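Local coordinates for protein disulfide-isomerase A4 (Rattus norvegicus, PDB 3EC3) that catalyses the rearrangement of disulfide bonds in endoplasmic reticulum proteins, and is represented here by its noncatalytic pair of thioredoxin-like b and b' domains, at residues Q43-A47 with T101-K107; L76-Q80 with Y109-L115; L115-G119 with V159-K164; F166-F171 with V223-K227. The protein carries 1 engineered substitution. All blocks are in the same frame, centred on the assembly; numbering follows the deposited sequence.

Interaction 1: residues Q43-A47 with T101-K107; sequences QYQDA and TEASAIK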
loop_
_atom_site.group_PDB
_atom_site.type_symbol
_atom_site.label_atom_id
_atom_site.label_comp_id
_atom_site.label_asym_id
_atom_site.label_seq_id
_atom_site.Cartn_x
_atom_site.Cartn_y
_atom_site.Cartn_z
ATOM N N GLN A 43 20.228 -9.141 11.472
ATOM C CA GLN A 43 19.691 -9.623 10.214
ATOM C C GLN A 43 18.680 -8.600 9.618
ATOM O O GLN A 43 18.632 -8.334 8.394
ATOM C CB GLN A 43 18.996 -10.967 10.438
ATOM C CG GLN A 43 19.936 -12.150 10.603
ATOM C CD GLN A 43 20.939 -12.288 9.453
ATOM O OE1 GLN A 43 22.082 -11.836 9.546
ATOM N NE2 GLN A 43 20.522 -12.917 8.388
ATOM N N TYR A 44 17.878 -8.022 10.494
ATOM C CA TYR A 44 16.920 -6.966 10.094
ATOM C C TYR A 44 17.649 -5.749 9.508
ATOM O O TYR A 44 17.278 -5.268 8.430
ATOM C CB TYR A 44 16.072 -6.581 11.318
ATOM C CG TYR A 44 15.124 -5.402 11.069
ATOM C CD1 TYR A 44 15.304 -4.187 11.717
ATOM C CD2 TYR A 44 14.044 -5.534 10.200
ATOM C CE1 TYR A 44 14.432 -3.113 11.489
ATOM C CE2 TYR A 44 13.181 -4.482 9.958
ATOM C CZ TYR A 44 13.395 -3.260 10.608
ATOM O OH TYR A 44 12.490 -2.221 10.387
ATOM N N GLN A 45 18.718 -5.287 10.179
ATOM C CA GLN A 45 19.489 -4.126 9.702
ATOM C C GLN A 45 20.131 -4.414 8.337
ATOM O O GLN A 45 20.265 -3.507 7.537
ATOM C CB GLN A 45 20.557 -3.627 10.727
ATOM C CG GLN A 45 20.029 -2.732 11.932
ATOM C CD GLN A 45 19.670 -1.239 11.563
ATOM O OE1 GLN A 45 19.384 -0.927 10.397
ATOM N NE2 GLN A 45 19.662 -0.332 12.576
ATOM N N ASP A 46 20.568 -5.658 8.117
ATOM C CA ASP A 46 21.124 -6.112 6.808
ATOM C C ASP A 46 20.074 -5.998 5.690
ATOM O O ASP A 46 20.337 -5.402 4.642
ATOM C CB ASP A 46 21.610 -7.546 6.961
ATOM C CG ASP A 46 22.455 -8.032 5.794
ATOM O OD1 ASP A 46 22.240 -7.614 4.636
ATOM O OD2 ASP A 46 23.328 -8.888 6.052
ATOM N N ALA A 47 18.898 -6.567 5.931
ATOM C CA ALA A 47 17.744 -6.413 5.039
ATOM C C ALA A 47 17.350 -4.946 4.768
ATOM O O ALA A 47 17.037 -4.562 3.626
ATOM C CB ALA A 47 16.541 -7.162 5.612
ATOM N N THR A 101 17.409 -16.495 10.525
ATOM C CA THR A 101 16.586 -15.939 9.459
ATOM C C THR A 101 17.417 -15.293 8.342
ATOM O O THR A 101 18.195 -14.398 8.594
ATOM C CB THR A 101 15.572 -14.895 10.026
ATOM O OG1 THR A 101 14.921 -15.439 11.185
ATOM C CG2 THR A 101 14.520 -14.553 8.986
ATOM N N GLU A 102 17.237 -15.751 7.109
ATOM C CA GLU A 102 17.959 -15.183 5.977
ATOM C C GLU A 102 17.517 -13.748 5.724
ATOM O O GLU A 102 16.314 -13.454 5.774
ATOM C CB GLU A 102 17.695 -16.022 4.727
ATOM C CG GLU A 102 18.449 -17.339 4.719
ATOM C CD GLU A 102 18.606 -17.916 3.323
ATOM O OE1 GLU A 102 18.596 -19.167 3.189
ATOM O OE2 GLU A 102 18.732 -17.130 2.347
ATOM N N ALA A 103 18.474 -12.860 5.432
ATOM C CA ALA A 103 18.142 -11.452 5.165
ATOM C C ALA A 103 17.260 -11.348 3.944
ATOM O O ALA A 103 16.365 -10.508 3.885
ATOM C CB ALA A 103 19.394 -10.604 4.998
ATOM N N SER A 104 17.506 -12.222 2.972
ATOM C CA SER A 104 16.664 -12.285 1.770
ATOM C C SER A 104 15.195 -12.598 2.076
ATOM O O SER A 104 14.327 -12.084 1.407
ATOM C CB SER A 104 17.236 -13.304 0.771
ATOM O OG SER A 104 17.281 -14.598 1.356
ATOM N N ALA A 105 14.916 -13.423 3.086
ATOM C CA ALA A 105 13.524 -13.702 3.488
ATOM C C ALA A 105 12.881 -12.459 4.113
ATOM O O ALA A 105 11.700 -12.213 3.938
ATOM C CB ALA A 105 13.480 -14.829 4.494
ATOM N N ILE A 106 13.657 -11.712 4.890
ATOM C CA ILE A 106 13.150 -10.467 5.492
ATOM C C ILE A 106 12.806 -9.491 4.388
ATOM O O ILE A 106 11.725 -8.936 4.371
ATOM C CB ILE A 106 14.168 -9.869 6.474
ATOM C CG1 ILE A 106 14.377 -10.840 7.635
ATOM C CG2 ILE A 106 13.698 -8.469 6.988
ATOM C CD1 ILE A 106 15.505 -10.418 8.609
ATOM N N LYS A 107 13.731 -9.328 3.448
ATOM C CA LYS A 107 13.569 -8.431 2.316
ATOM C C LYS A 107 12.341 -8.838 1.496
ATOM O O LYS A 107 11.531 -7.991 1.158
ATOM C CB LYS A 107 14.871 -8.400 1.495
ATOM C CG LYS A 107 14.772 -7.755 0.120
ATOM C CD LYS A 107 16.139 -7.606 -0.616
ATOM C CE LYS A 107 17.376 -8.228 0.142
ATOM N NZ LYS A 107 18.590 -8.454 -0.745
HETATM O O HOH W 1 21.437 -13.404 5.524
#

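Interaction 2: residues L76-Q80 with Y109-L115; sequences LVLMQ and YVVKHAL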
loop_
_atom_site.group_PDB
_atom_site.type_symbol
_atom_site.label_atom_id
_atom_site.label_comp_id
_atom_site.label_asym_id
_atom_site.label_seq_id
_atom_site.Cartn_x
_atom_site.Cartn_y
_atom_site.Cartn_z
ATOM N N LEU A 76 9.495 -9.028 13.003
ATOM C CA LEU A 76 9.362 -7.921 12.088
ATOM C C LEU A 76 7.842 -7.670 11.949
ATOM O O LEU A 76 7.082 -8.606 11.668
ATOM C CB LEU A 76 9.951 -8.374 10.758
ATOM C CG LEU A 76 10.205 -7.473 9.552
ATOM C CD1 LEU A 76 9.567 -8.012 8.280
ATOM C CD2 LEU A 76 10.033 -5.960 9.806
ATOM N N VAL A 77 7.396 -6.424 12.128
ATOM C CA VAL A 77 5.973 -6.129 12.156
ATOM C C VAL A 77 5.778 -5.072 11.066
ATOM O O VAL A 77 6.511 -4.088 11.033
ATOM C CB VAL A 77 5.544 -5.570 13.533
ATOM C CG1 VAL A 77 4.079 -5.178 13.505
ATOM C CG2 VAL A 77 5.852 -6.592 14.678
ATOM N N LEU A 78 4.806 -5.283 10.185
ATOM C CA LEU A 78 4.473 -4.299 9.165
ATOM C C LEU A 78 3.029 -3.900 9.396
ATOM O O LEU A 78 2.131 -4.791 9.510
ATOM C CB LEU A 78 4.601 -4.880 7.765
ATOM C CG LEU A 78 5.946 -4.640 7.048
ATOM C CD1 LEU A 78 6.897 -5.616 7.576
ATOM C CD2 LEU A 78 5.754 -4.832 5.498
HETATM N N MSE A 79 2.802 -2.596 9.460
HETATM C CA MSE A 79 1.486 -2.072 9.687
HETATM C C MSE A 79 1.216 -0.956 8.700
HETATM O O MSE A 79 2.152 -0.320 8.205
HETATM C CB MSE A 79 1.401 -1.538 11.108
HETATM C CG MSE A 79 1.557 -2.615 12.149
HETATM SE SE MSE A 79 1.587 -1.821 13.936
HETATM C CE MSE A 79 3.435 -1.196 13.904
ATOM N N GLN A 80 -0.053 -0.725 8.379
ATOM C CA GLN A 80 -0.381 0.397 7.505
ATOM C C GLN A 80 -0.940 1.537 8.355
ATOM O O GLN A 80 -1.557 1.280 9.370
ATOM C CB GLN A 80 -1.447 -0.032 6.470
ATOM C CG GLN A 80 -0.948 -1.068 5.500
ATOM C CD GLN A 80 0.103 -0.544 4.522
ATOM O OE1 GLN A 80 0.244 0.660 4.298
ATOM N NE2 GLN A 80 0.841 -1.459 3.938
ATOM N N TYR A 109 9.623 -10.541 2.561
ATOM C CA TYR A 109 8.381 -10.319 3.336
ATOM C C TYR A 109 7.951 -8.837 3.292
ATOM O O TYR A 109 6.746 -8.520 3.175
ATOM C CB TYR A 109 8.595 -10.739 4.788
ATOM C CG TYR A 109 7.350 -10.864 5.639
ATOM C CD1 TYR A 109 6.940 -9.822 6.447
ATOM C CD2 TYR A 109 6.607 -12.045 5.647
ATOM C CE1 TYR A 109 5.818 -9.935 7.254
ATOM C CE2 TYR A 109 5.485 -12.175 6.438
ATOM C CZ TYR A 109 5.099 -11.106 7.240
ATOM O OH TYR A 109 3.982 -11.213 8.022
ATOM N N VAL A 110 8.927 -7.940 3.414
ATOM C CA VAL A 110 8.674 -6.489 3.321
ATOM C C VAL A 110 8.106 -6.141 1.946
ATOM O O VAL A 110 7.114 -5.462 1.844
ATOM C CB VAL A 110 9.974 -5.672 3.594
ATOM C CG1 VAL A 110 9.748 -4.215 3.274
ATOM C CG2 VAL A 110 10.414 -5.851 5.056
ATOM N N VAL A 111 8.734 -6.631 0.877
ATOM C CA VAL A 111 8.239 -6.315 -0.474
ATOM C C VAL A 111 6.823 -6.890 -0.649
ATOM O O VAL A 111 5.912 -6.167 -1.034
ATOM C CB VAL A 111 9.233 -6.755 -1.602
ATOM C CG1 VAL A 111 8.626 -6.546 -3.016
ATOM C CG2 VAL A 111 10.558 -5.973 -1.486
ATOM N N LYS A 112 6.646 -8.145 -0.279
ATOM C CA LYS A 112 5.363 -8.815 -0.355
ATOM C C LYS A 112 4.262 -8.022 0.327
ATOM O O LYS A 112 3.195 -7.802 -0.270
ATOM C CB LYS A 112 5.465 -10.223 0.246
ATOM C CG LYS A 112 4.125 -10.973 0.273
ATOM C CD LYS A 112 4.308 -12.438 0.532
ATOM C CE LYS A 112 2.965 -13.160 0.615
ATOM N NZ LYS A 112 3.164 -14.588 1.076
ATOM N N HIS A 113 4.517 -7.570 1.559
ATOM C CA HIS A 113 3.480 -6.970 2.401
ATOM C C HIS A 113 3.456 -5.450 2.539
ATOM O O HIS A 113 2.703 -4.913 3.329
ATOM C CB HIS A 113 3.495 -7.601 3.802
ATOM C CG HIS A 113 3.019 -9.013 3.799
ATOM N ND1 HIS A 113 3.849 -10.082 4.052
ATOM C CD2 HIS A 113 1.806 -9.537 3.496
ATOM C CE1 HIS A 113 3.162 -11.205 3.935
ATOM N NE2 HIS A 113 1.919 -10.899 3.608
ATOM N N ALA A 114 4.214 -4.749 1.724
ATOM C CA ALA A 114 4.273 -3.311 1.899
ATOM C C ALA A 114 3.087 -2.554 1.310
ATOM O O ALA A 114 2.922 -1.389 1.647
ATOM C CB ALA A 114 5.563 -2.765 1.330
ATOM N N LEU A 115 2.301 -3.162 0.411
ATOM C CA LEU A 115 1.211 -2.405 -0.153
ATOM C C LEU A 115 -0.096 -2.777 0.546
ATOM O O LEU A 115 -0.346 -3.957 0.740
ATOM C CB LEU A 115 1.025 -2.659 -1.670
ATOM C CG LEU A 115 1.901 -1.963 -2.716
ATOM C CD1 LEU A 115 1.368 -2.399 -4.059
ATOM C CD2 LEU A 115 1.867 -0.461 -2.569
HETATM O O HOH W 2 0.857 -4.165 4.716
#

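Interaction 3: residues L115-G119 with V159-K164; sequences LPLVG and VLEVAK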
loop_
_atom_site.group_PDB
_atom_site.type_symbol
_atom_site.label_atom_id
_atom_site.label_comp_id
_atom_site.label_asym_id
_atom_site.label_seq_id
_atom_site.Cartn_x
_atom_site.Cartn_y
_atom_site.Cartn_z
ATOM N N LEU A 115 2.301 -3.162 0.411
ATOM C CA LEU A 115 1.211 -2.405 -0.153
ATOM C C LEU A 115 -0.096 -2.777 0.546
ATOM O O LEU A 115 -0.346 -3.957 0.740
ATOM C CB LEU A 115 1.025 -2.659 -1.670
ATOM C CG LEU A 115 1.901 -1.963 -2.716
ATOM C CD1 LEU A 115 1.368 -2.399 -4.059
ATOM C CD2 LEU A 115 1.867 -0.461 -2.569
ATOM N N PRO A 116 -0.943 -1.789 0.824
ATOM C CA PRO A 116 -2.269 -2.175 1.287
ATOM C C PRO A 116 -3.138 -2.718 0.149
ATOM O O PRO A 116 -2.799 -2.566 -1.039
ATOM C CB PRO A 116 -2.862 -0.880 1.780
ATOM C CG PRO A 116 -2.200 0.210 1.154
ATOM C CD PRO A 116 -0.784 -0.331 0.765
ATOM N N LEU A 117 -4.242 -3.365 0.509
ATOM C CA LEU A 117 -5.210 -3.798 -0.482
ATOM C C LEU A 117 -5.629 -2.649 -1.389
ATOM O O LEU A 117 -5.690 -2.814 -2.610
ATOM C CB LEU A 117 -6.482 -4.256 0.237
ATOM C CG LEU A 117 -7.196 -5.509 -0.204
ATOM C CD1 LEU A 117 -8.638 -5.560 0.250
ATOM C CD2 LEU A 117 -6.910 -6.027 -1.659
ATOM N N VAL A 118 -5.915 -1.488 -0.817
ATOM C CA VAL A 118 -6.145 -0.274 -1.658
ATOM C C VAL A 118 -5.423 0.930 -1.076
ATOM O O VAL A 118 -5.901 1.567 -0.124
ATOM C CB VAL A 118 -7.640 0.067 -1.880
ATOM C CG1 VAL A 118 -7.768 1.317 -2.809
ATOM C CG2 VAL A 118 -8.374 -1.074 -2.537
ATOM N N GLY A 119 -4.247 1.197 -1.644
ATOM C CA GLY A 119 -3.406 2.313 -1.242
ATOM C C GLY A 119 -3.630 3.510 -2.127
ATOM O O GLY A 119 -4.530 3.505 -2.973
ATOM N N VAL A 159 -13.869 0.558 -3.831
ATOM C CA VAL A 159 -12.709 -0.089 -4.453
ATOM C C VAL A 159 -12.261 -1.332 -3.665
ATOM O O VAL A 159 -11.996 -2.398 -4.245
ATOM C CB VAL A 159 -11.529 0.901 -4.644
ATOM C CG1 VAL A 159 -10.391 0.219 -5.507
ATOM C CG2 VAL A 159 -12.043 2.177 -5.319
ATOM N N LEU A 160 -12.232 -1.216 -2.343
ATOM C CA LEU A 160 -11.823 -2.332 -1.483
ATOM C C LEU A 160 -12.721 -3.569 -1.646
ATOM O O LEU A 160 -12.261 -4.740 -1.643
ATOM C CB LEU A 160 -11.914 -1.864 -0.037
ATOM C CG LEU A 160 -10.722 -1.064 0.532
ATOM C CD1 LEU A 160 -11.154 -0.326 1.806
ATOM C CD2 LEU A 160 -9.565 -2.035 0.834
ATOM N N GLU A 161 -14.005 -3.304 -1.809
ATOM C CA GLU A 161 -14.964 -4.385 -2.137
ATOM C C GLU A 161 -14.606 -5.230 -3.371
ATOM O O GLU A 161 -14.883 -6.434 -3.381
ATOM C CB GLU A 161 -16.388 -3.836 -2.210
ATOM C CG GLU A 161 -16.865 -3.296 -0.863
ATOM C CD GLU A 161 -17.001 -4.393 0.198
ATOM O OE1 GLU A 161 -17.580 -5.461 -0.094
ATOM O OE2 GLU A 161 -16.553 -4.199 1.331
ATOM N N VAL A 162 -14.005 -4.622 -4.393
ATOM C CA VAL A 162 -13.586 -5.363 -5.572
ATOM C C VAL A 162 -12.186 -5.925 -5.365
ATOM O O VAL A 162 -11.898 -7.102 -5.660
ATOM C CB VAL A 162 -13.660 -4.458 -6.846
ATOM C CG1 VAL A 162 -13.303 -5.244 -8.116
ATOM C CG2 VAL A 162 -15.112 -3.893 -7.026
ATOM N N ALA A 163 -11.291 -5.072 -4.868
ATOM C CA ALA A 163 -9.909 -5.476 -4.630
ATOM C C ALA A 163 -9.785 -6.798 -3.898
ATOM O O ALA A 163 -8.918 -7.617 -4.236
ATOM C CB ALA A 163 -9.131 -4.315 -3.873
ATOM N N LYS A 164 -10.619 -7.040 -2.886
ATOM C CA LYS A 164 -10.445 -8.251 -2.057
ATOM C C LYS A 164 -10.726 -9.514 -2.848
ATOM O O LYS A 164 -10.317 -10.598 -2.438
ATOM C CB LYS A 164 -11.379 -8.235 -0.858
ATOM C CG LYS A 164 -12.829 -8.299 -1.237
ATOM C CD LYS A 164 -13.625 -8.913 -0.091
ATOM C CE LYS A 164 -15.087 -8.463 -0.166
ATOM N NZ LYS A 164 -15.630 -8.758 -1.505
#

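Interaction 4: residues F166-F171 with V223-K227; sequences FPEYTF and VMAFK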
loop_
_atom_site.group_PDB
_atom_site.type_symbol
_atom_site.label_atom_id
_atom_site.label_comp_id
_atom_site.label_asym_id
_atom_site.label_seq_id
_atom_site.Cartn_x
_atom_site.Cartn_y
_atom_site.Cartn_z
ATOM N N PHE A 166 -9.900 -9.900 -6.140
ATOM C CA PHE A 166 -8.894 -10.041 -7.191
ATOM C C PHE A 166 -7.484 -9.858 -6.646
ATOM O O PHE A 166 -6.786 -8.900 -7.030
ATOM C CB PHE A 166 -9.156 -9.070 -8.338
ATOM C CG PHE A 166 -10.489 -9.319 -9.049
ATOM C CD1 PHE A 166 -11.661 -8.677 -8.627
ATOM C CD2 PHE A 166 -10.551 -10.181 -10.132
ATOM C CE1 PHE A 166 -12.895 -8.926 -9.280
ATOM C CE2 PHE A 166 -11.772 -10.430 -10.813
ATOM C CZ PHE A 166 -12.943 -9.801 -10.377
ATOM N N PRO A 167 -7.064 -10.757 -5.746
ATOM C CA PRO A 167 -5.746 -10.564 -5.167
ATOM C C PRO A 167 -4.630 -10.623 -6.202
ATOM O O PRO A 167 -3.500 -10.230 -5.916
ATOM C CB PRO A 167 -5.640 -11.724 -4.175
ATOM C CG PRO A 167 -6.577 -12.806 -4.741
ATOM C CD PRO A 167 -7.731 -11.964 -5.194
ATOM N N GLU A 168 -4.940 -11.153 -7.384
ATOM C CA GLU A 168 -3.959 -11.286 -8.455
ATOM C C GLU A 168 -3.633 -9.943 -9.146
ATOM O O GLU A 168 -2.634 -9.847 -9.909
ATOM C CB GLU A 168 -4.474 -12.280 -9.496
ATOM C CG GLU A 168 -5.742 -11.795 -10.219
ATOM C CD GLU A 168 -7.037 -12.308 -9.578
ATOM O OE1 GLU A 168 -7.036 -12.637 -8.366
ATOM O OE2 GLU A 168 -8.049 -12.419 -10.300
ATOM N N TYR A 169 -4.446 -8.903 -8.872
ATOM C CA TYR A 169 -4.168 -7.555 -9.383
ATOM C C TYR A 169 -3.926 -6.605 -8.204
ATOM O O TYR A 169 -4.448 -6.841 -7.118
ATOM C CB TYR A 169 -5.365 -7.027 -10.199
ATOM C CG TYR A 169 -5.814 -7.993 -11.283
ATOM C CD1 TYR A 169 -4.870 -8.701 -12.046
ATOM C CD2 TYR A 169 -7.174 -8.190 -11.550
ATOM C CE1 TYR A 169 -5.264 -9.603 -13.068
ATOM C CE2 TYR A 169 -7.584 -9.087 -12.572
ATOM C CZ TYR A 169 -6.636 -9.780 -13.313
ATOM O OH TYR A 169 -7.057 -10.653 -14.293
ATOM N N THR A 170 -3.146 -5.559 -8.447
ATOM C CA THR A 170 -2.923 -4.462 -7.461
ATOM C C THR A 170 -3.980 -3.376 -7.751
ATOM O O THR A 170 -4.272 -3.108 -8.916
ATOM C CB THR A 170 -1.522 -3.896 -7.622
ATOM O OG1 THR A 170 -0.557 -4.983 -7.579
ATOM C CG2 THR A 170 -1.217 -2.842 -6.543
ATOM N N PHE A 171 -4.607 -2.821 -6.706
ATOM C CA PHE A 171 -5.631 -1.765 -6.871
ATOM C C PHE A 171 -5.109 -0.553 -6.118
ATOM O O PHE A 171 -4.427 -0.696 -5.073
ATOM C CB PHE A 171 -6.948 -2.170 -6.240
ATOM C CG PHE A 171 -7.724 -3.268 -6.978
ATOM C CD1 PHE A 171 -7.285 -4.576 -7.023
ATOM C CD2 PHE A 171 -8.950 -2.964 -7.578
ATOM C CE1 PHE A 171 -8.030 -5.574 -7.676
ATOM C CE2 PHE A 171 -9.708 -3.958 -8.244
ATOM C CZ PHE A 171 -9.245 -5.258 -8.295
ATOM N N VAL A 223 -13.009 -4.997 -14.397
ATOM C CA VAL A 223 -11.915 -5.929 -14.061
ATOM C C VAL A 223 -12.165 -7.357 -14.617
ATOM O O VAL A 223 -11.238 -8.000 -15.140
ATOM C CB VAL A 223 -11.655 -5.953 -12.522
ATOM C CG1 VAL A 223 -10.658 -7.039 -12.130
ATOM C CG2 VAL A 223 -11.186 -4.538 -12.033
HETATM N N MSE A 224 -13.391 -7.852 -14.488
HETATM C CA MSE A 224 -13.750 -9.163 -15.032
HETATM C C MSE A 224 -13.575 -9.172 -16.556
HETATM O O MSE A 224 -13.015 -10.129 -17.127
HETATM C CB MSE A 224 -15.185 -9.559 -14.656
HETATM C CG MSE A 224 -15.306 -10.357 -13.359
HETATM SE SE MSE A 224 -14.319 -12.071 -13.483
HETATM C CE MSE A 224 -14.625 -12.842 -11.681
ATOM N N ALA A 225 -14.027 -8.103 -17.209
ATOM C CA ALA A 225 -13.940 -8.028 -18.679
ATOM C C ALA A 225 -12.467 -7.991 -19.098
ATOM O O ALA A 225 -12.069 -8.640 -20.095
ATOM C CB ALA A 225 -14.706 -6.838 -19.213
ATOM N N PHE A 226 -11.661 -7.280 -18.305
ATOM C CA PHE A 226 -10.211 -7.262 -18.476
ATOM C C PHE A 226 -9.608 -8.663 -18.383
ATOM O O PHE A 226 -8.839 -9.062 -19.250
ATOM C CB PHE A 226 -9.519 -6.361 -17.447
ATOM C CG PHE A 226 -8.003 -6.549 -17.409
ATOM C CD1 PHE A 226 -7.401 -7.313 -16.406
ATOM C CD2 PHE A 226 -7.195 -5.984 -18.398
ATOM C CE1 PHE A 226 -6.022 -7.484 -16.379
ATOM C CE2 PHE A 226 -5.807 -6.163 -18.396
ATOM C CZ PHE A 226 -5.216 -6.908 -17.392
ATOM N N LYS A 227 -9.965 -9.383 -17.320
ATOM C CA LYS A 227 -9.458 -10.720 -17.020
ATOM C C LYS A 227 -9.741 -11.666 -18.163
ATOM O O LYS A 227 -8.892 -12.499 -18.541
ATOM C CB LYS A 227 -10.171 -11.254 -15.780
ATOM C CG LYS A 227 -9.752 -12.653 -15.337
ATOM C CD LYS A 227 -10.547 -13.004 -14.086
ATOM C CE LYS A 227 -9.683 -13.421 -12.905
ATOM N NZ LYS A 227 -8.251 -12.962 -12.891
#

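Interaction 1: residues Q43-A47 with T101-K107
A47 and I106 meet at the tightest point of this helix pair: CB of A47 presses on CG2 of I106 at 3.4 Å, closer than carbon atoms usually come. Alanine suits the place because its methyl already fills the room between I106 and the carbonyl of A103, and A103 is as small, its CA lying 5.1 Å from the CA of A47. The β-branched I106 fills the groove with both arms. CG2 also reaches the edge of the Y44 ring, while CD1 of I106 lies against the backbone O of Q43 at 3.8 Å. Small residues thus let helices 39-51 and 103-113 cross with their local axes 8.5 Å apart and at -60°. The two helices cover the same face of the sheet in the first thioredoxin-like domain, and the Y44 hydroxyl is tied to the carbonyl of H58. Toward solvent the contact becomes polar and looser. The Q43 chain, with CG beside the backbone N (chi1 -76°) and a bend at chi2, swings its amide to the start of helix 103-113. There NE2 donates to T101 O at 2.8 Å, in the carbonyl plane, and also to a water that takes the first-turn N-H of A103. Farther along, the D46 carboxylate merely brushes CB of A103 at 4.1 Å, and its OD1 stays 6.6 Å from NZ of K107.

Interaction 2: residues L76-Q80 with Y109-L115
NE2 of Q80 donates to A114 O at 3.1 Å and to a water at 2.8 Å; the water's approach to H113 O is too short to trust. The bond to A114 is fairly straight at hydrogen (158°) and lies in the Q80 amide plane, but NE2 stands above the A114 carbonyl plane, not on a lone pair. CG lies beside the backbone N, and a bend at chi2 (-69°) folds the Q80 chain back so that its amide faces the chain leaving helix 103-113. Replacing Q80 by an alanine is likely to leave A114 O without this donor and the water without the N-H it accepts. Behind this polar end the packing is apolar, methyls against the Y109 ring. L78 brings CD2 to 3.7 Å from H113 O and sets CD1 at the edge of the Y109 ring. L76 reaches past that tyrosine, its CD1 lying 3.7 Å from CD1 of Y109 and 4.0 Å from CG2 of V110. One face of the Y109 ring carries ND1 of H113, whose own ring stacks on H93 of the neighbouring strand. Strand 75-79 and helix 103-113 run nearly parallel (16°), the usual helix-on-sheet layer of a thioredoxin-like fold, to which alternate residues L76 and L78 contribute. The leucines adhere with little directional preference, so the Q80 amide, donating to A114 O, adds the directional element.

Interaction 3: residues L115-G119 with V159-K164
V118 pushes one methyl, CG2, into the side of the helix turn spanning V159 to A163, where it meets three carbons: CB of A163 at 3.6 Å, CD2 of L160 at 3.7 Å and CG1 of V159 at 3.8 Å. The β-branch suits a strand residue that must cover a helix from close by, and the small A163 lets the chain come near. L117, just before the strand, divides its two methyls: CD2 rests on CB of A163 at 3.6 Å, whereas CD1 touches CD2 of L160 at 3.7 Å and reaches the backbone of K164. Its chi1 of -137° is well away from a staggered value, consistent with the branch being turned to fit these neighbours. L160 in turn carries CD2 into the angle between L117 and V118, so each of the two meets the same methyl.

In the next shell, polar ties hold the backbones. L117 N donates to the carboxylate of E89, V118 O accepts from R156 on the same helix, and G119 bonds to I173 of the adjacent strand. K164 curls back so that NZ reaches E161 O at 3.1 Å on a lone pair, and its charge lies against the ring of Y88, whose hydroxyl bonds to E161. Y88 and E89 belong to the first domain, so the contact between edge strand 118-121 and helix 149-163 of the second thioredoxin-like domain lies beside the domain junction. With aliphatic carbons doing the meeting, the contact itself would probably tolerate small shifts; its alignment probably depends on the surrounding backbone and charged ties.

Interaction 4: residues F166-F171 with V223-K227
K227 leaves helix 216-227 straight, with CG anti to the backbone N (chi1 180°), and crosses the Y169 hydroxyl toward E168. CB and CG both pass 3.5 Å from OH of Y169. Bends at chi3 and chi4 then bring CE to 3.2 Å from OE2 of E168, at the edge of the F166 ring, and turn NZ to its two acceptors. NZ makes a salt bridge with OE2 of E168 at 2.7 Å, met on the anti side of the carboxylate, and donates to OH of Y169 at 3.0 Å. Opposite charge thus joins the helix to the type I turn from F166 to Y169.

Beneath this polar rim, V223 wedges between two rings. Its CG1 makes a CH-π contact 3.6 Å from the centroid of F166, over the face, and also touches the edge of Y169 at CD2, 3.7 Å away. The selenomethionine M224 adds a Met-aromatic contact at the edge of F166. F226 turns its edge to a face of Y169 in a T-shaped pair, centroids 5.5 Å apart and planes at 76°, while CG of E168 covers the other face. A serine in place of Y169 would probably leave NZ of K227 with one acceptor fewer and take away the face on which F226 rests. CG2 of V223 meets the F171 ring at the start of strand 170-175; F171 also packs on V162 of helix 149-163, and V223 on V136 of strand 135-140, so helix 216-227 lies beside helix 149-163 on one face of the second domain's sheet.

How the interactions relate
Interactions 1 and 2 belong to the first thioredoxin-like domain, share helix 103-113 and alternate along the chain; their centres are 13 Å apart, and Y44 packs on L76 between them. Interactions 3 and 4 follow in series in the second domain, their centres 11 Å apart, on the neighbouring strands 118-121 and 170-175, with A163 touching F171. The domains are joined directly through L115, which ends interaction 2 and begins interaction 3, about 15 Å between centres, and whose side chain packs on T170 of interaction 4. Each pair ties helices to one another or to the sheet of its own domain, while the short linker and its contacts are likely to restrain how the two noncatalytic domains sit together.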